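PDB 2OGJ: dihydroorotase from Agrobacterium tumefaciens, which probably acts as a zinc-dependent esterase of the amidohydrolase superfamily, deacetylating acetyl-(R)-mandelate and, less efficiently, acetyl glycolate in vitro. Local coordinates for residues S239-D244 against R281-F286. Numbering follows the deposited sequence.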
ATOM      1  N   SER A 239      -1.094   7.115 -25.885  1.00 53.89           N
ATOM      2  CA  SER A 239      -2.147   8.107 -25.667  1.00 52.98           C
ATOM      3  C   SER A 239      -2.527   8.861 -26.932  1.00 51.43           C
ATOM      4  O   SER A 239      -3.546   9.531 -26.974  1.00 50.16           O
ATOM      5  CB  SER A 239      -1.722   9.096 -24.562  1.00 52.15           C
ATOM      6  OG  SER A 239      -0.310   9.311 -24.548  1.00 53.22           O
ATOM      7  N   SER A 240      -1.709   8.731 -27.968  1.00 52.21           N
ATOM      8  CA  SER A 240      -1.948   9.413 -29.239  1.00 54.08           C
ATOM      9  C   SER A 240      -3.096   8.807 -30.040  1.00 55.82           C
ATOM     10  O   SER A 240      -3.164   7.595 -30.214  1.00 56.77           O
ATOM     11  CB  SER A 240      -0.676   9.387 -30.088  1.00 51.13           C
ATOM     12  OG  SER A 240      -0.962   9.735 -31.427  1.00 50.93           O
ATOM     13  N   ILE A 241      -3.996   9.647 -30.537  1.00 57.36           N
ATOM     14  CA  ILE A 241      -5.114   9.146 -31.321  1.00 60.61           C
ATOM     15  C   ILE A 241      -4.689   8.752 -32.731  1.00 63.52           C
ATOM     16  O   ILE A 241      -5.506   8.279 -33.514  1.00 64.72           O
ATOM     17  CB  ILE A 241      -6.241  10.195 -31.447  1.00 60.38           C
ATOM     18  CG1 ILE A 241      -5.753  11.397 -32.279  1.00 58.67           C
ATOM     19  CG2 ILE A 241      -6.695  10.611 -30.058  1.00 60.26           C
ATOM     20  CD1 ILE A 241      -6.846  12.359 -32.706  1.00 54.70           C
HETATM   21  N   MSE A 242      -3.413   8.940 -33.057  1.00 65.80           N
HETATM   22  CA  MSE A 242      -2.941   8.612 -34.397  1.00 67.43           C
HETATM   23  C   MSE A 242      -2.201   7.272 -34.477  1.00 68.48           C
HETATM   24  O   MSE A 242      -1.955   6.757 -35.570  1.00 69.82           O
HETATM   25  CB  MSE A 242      -2.075   9.761 -34.937  1.00 69.39           C
HETATM   26  CG  MSE A 242      -2.450  10.241 -36.356  1.00 70.71           C
HETATM   27 SE   MSE A 242      -4.243  10.318 -36.692  1.00 91.43          SE
HETATM   28  CE  MSE A 242      -4.774  11.461 -35.460  1.00 72.97           C
ATOM     29  N   GLU A 243      -1.868   6.695 -33.326  1.00 68.56           N
ATOM     30  CA  GLU A 243      -1.178   5.405 -33.271  1.00 68.74           C
ATOM     31  C   GLU A 243      -2.163   4.224 -33.195  1.00 68.75           C
ATOM     32  O   GLU A 243      -1.792   3.068 -33.400  1.00 69.12           O
ATOM     33  CB  GLU A 243      -0.249   5.368 -32.056  1.00 68.25           C
ATOM     34  CG  GLU A 243      -0.886   5.969 -30.811  1.00 69.14           C
ATOM     35  CD  GLU A 243      -0.222   5.551 -29.514  1.00 68.95           C
ATOM     36  OE1 GLU A 243       1.023   5.411 -29.481  1.00 68.85           O
ATOM     37  OE2 GLU A 243      -0.962   5.381 -28.517  1.00 68.22           O
ATOM     38  N   ASP A 244      -3.421   4.531 -32.901  1.00 69.52           N
ATOM     39  CA  ASP A 244      -4.461   3.514 -32.772  1.00 69.58           C
ATOM     40  C   ASP A 244      -5.719   3.933 -33.524  1.00 69.66           C
ATOM     41  O   ASP A 244      -6.476   4.781 -33.048  1.00 69.94           O
ATOM     42  CB  ASP A 244      -4.801   3.318 -31.293  1.00 69.42           C
ATOM     43  CG  ASP A 244      -5.732   2.144 -31.045  1.00 70.63           C
ATOM     44  OD1 ASP A 244      -6.518   1.781 -31.948  1.00 70.02           O
ATOM     45  OD2 ASP A 244      -5.682   1.591 -29.922  1.00 72.49           O
ATOM     46  N   ARG A 281      -8.575  14.852 -41.544  1.00 54.68           N
ATOM     47  CA  ARG A 281      -9.657  13.870 -41.539  1.00 54.73           C
ATOM     48  C   ARG A 281     -10.945  14.476 -40.998  1.00 54.33           C
ATOM     49  O   ARG A 281     -11.888  13.744 -40.670  1.00 54.94           O
ATOM     50  CB  ARG A 281      -9.296  12.648 -40.687  1.00 57.34           C
ATOM     51  CG  ARG A 281      -8.153  11.784 -41.219  1.00 59.28           C
ATOM     52  CD  ARG A 281      -8.534  10.311 -41.070  1.00 62.55           C
ATOM     53  NE  ARG A 281      -7.573   9.514 -40.309  1.00 64.79           N
ATOM     54  CZ  ARG A 281      -7.897   8.396 -39.659  1.00 67.09           C
ATOM     55  NH1 ARG A 281      -9.152   7.957 -39.678  1.00 67.37           N
ATOM     56  NH2 ARG A 281      -6.971   7.715 -38.991  1.00 66.57           N
ATOM     57  N   GLY A 282     -10.974  15.802 -40.893  1.00 53.18           N
ATOM     58  CA  GLY A 282     -12.159  16.486 -40.409  1.00 52.53           C
ATOM     59  C   GLY A 282     -12.320  16.579 -38.899  1.00 53.69           C
ATOM     60  O   GLY A 282     -13.331  17.109 -38.429  1.00 53.51           O
ATOM     61  N   LEU A 283     -11.344  15.991 -38.082  1.00 54.29           N
ATOM     62  CA  LEU A 283     -11.493  16.109 -36.631  1.00 54.11           C
ATOM     63  C   LEU A 283     -10.806  17.356 -36.091  1.00 54.60           C
ATOM     64  O   LEU A 283      -9.571  17.447 -36.031  1.00 55.07           O
ATOM     65  CB  LEU A 283     -10.949  14.872 -35.902  1.00 53.04           C
ATOM     66  CG  LEU A 283     -11.254  14.808 -34.391  1.00 50.80           C
ATOM     67  CD1 LEU A 283     -12.758  14.970 -34.147  1.00 46.55           C
ATOM     68  CD2 LEU A 283     -10.743  13.477 -33.812  1.00 50.52           C
ATOM     69  N   LEU A 284     -11.627  18.327 -35.714  1.00 53.65           N
ATOM     70  CA  LEU A 284     -11.134  19.579 -35.164  1.00 51.82           C
ATOM     71  C   LEU A 284     -11.251  19.600 -33.647  1.00 50.00           C
ATOM     72  O   LEU A 284     -12.083  18.894 -33.055  1.00 50.75           O
ATOM     73  CB  LEU A 284     -11.941  20.750 -35.721  1.00 51.47           C
ATOM     74  CG  LEU A 284     -11.375  21.479 -36.927  1.00 51.61           C
ATOM     75  CD1 LEU A 284     -11.018  20.492 -38.021  1.00 51.58           C
ATOM     76  CD2 LEU A 284     -12.394  22.486 -37.384  1.00 49.86           C
ATOM     77  N   PRO A 285     -10.395  20.384 -32.990  1.00 46.77           N
ATOM     78  CA  PRO A 285     -10.535  20.408 -31.539  1.00 45.59           C
ATOM     79  C   PRO A 285     -11.703  21.350 -31.233  1.00 43.44           C
ATOM     80  O   PRO A 285     -11.937  22.316 -31.959  1.00 42.91           O
ATOM     81  CB  PRO A 285      -9.178  20.938 -31.072  1.00 45.27           C
ATOM     82  CG  PRO A 285      -8.753  21.815 -32.196  1.00 46.33           C
ATOM     83  CD  PRO A 285      -9.127  20.993 -33.412  1.00 46.32           C
ATOM     84  N   PHE A 286     -12.459  21.043 -30.188  1.00 42.24           N
ATOM     85  CA  PHE A 286     -13.598  21.873 -29.802  1.00 43.21           C
ATOM     86  C   PHE A 286     -13.125  23.224 -29.258  1.00 41.56           C
ATOM     87  O   PHE A 286     -13.733  24.264 -29.515  1.00 41.46           O
ATOM     88  CB  PHE A 286     -14.433  21.167 -28.731  1.00 44.09           C
ATOM     89  CG  PHE A 286     -15.621  21.960 -28.276  1.00 46.17           C
ATOM     90  CD1 PHE A 286     -16.795  21.976 -29.034  1.00 45.63           C
ATOM     91  CD2 PHE A 286     -15.573  22.697 -27.093  1.00 45.27           C
ATOM     92  CE1 PHE A 286     -17.907  22.713 -28.622  1.00 43.81           C
ATOM     93  CE2 PHE A 286     -16.679  23.437 -26.676  1.00 45.80           C
ATOM     94  CZ  PHE A 286     -17.852  23.440 -27.447  1.00 45.60           C
TER
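Ile241 and Leu283 meet through their methyl ends in the helical outer layer of the amidohydrolase TIM barrel, where the loop leading into helix 245-253 faces the loop that follows helix 272-280. The pair illustrates how barrel loops with backbones far apart can still be bridged by the ends of branched side chains: the alpha carbons CA of Ile241 and Leu283 lie 10.8 Å from each other. Across that gap, Ile241 CD1 touches Leu283 CD2 at 4.2 Å. CD1 of Ile241 stands nearly anti to CA (chi2 168°), which stretches the longer branch out and brings its methyl to the leucine; in both residues the bond from CA to CB already points at the other loop. Phe248 of helix 245-253 packs against both residues, and Val274 of helix 272-280 also touches Ile241, making the methyl contact part of a small apolar cluster between the two helices.

A second, looser contact pairs an apolar side chain with a charged one. The selenium SE of selenomethionine Met242 lies 4.4 Å from Arg281 NH2, meeting the guanidinium obliquely. The charge has its stronger partners in helix 245-253, a salt bridge from NH2 to Glu245 OE1 and a cation-pi contact with Phe248, whose ring also packs against Met242.

No hydrogen bond crosses between the two loops; each is shaped by its own turns and caps, while the charges of Arg281 and Asp244 find partners beyond them. Gly282, with positive phi (83°), is the C-prime residue of a Schellman motif closing helix 272-280; Leu283 N still bonds back to Ala278 O. In the 239-244 loop, Asp244 N-caps helix 245-253 through OD1, while its OD2 forms a salt bridge with Lys196 of a second subunit. Ser240 shapes the loop ahead of that cap with an ST turn, its OG accepting a hydrogen bond from Met242 N at 3.0 Å, with an N-H...O angle of 159°.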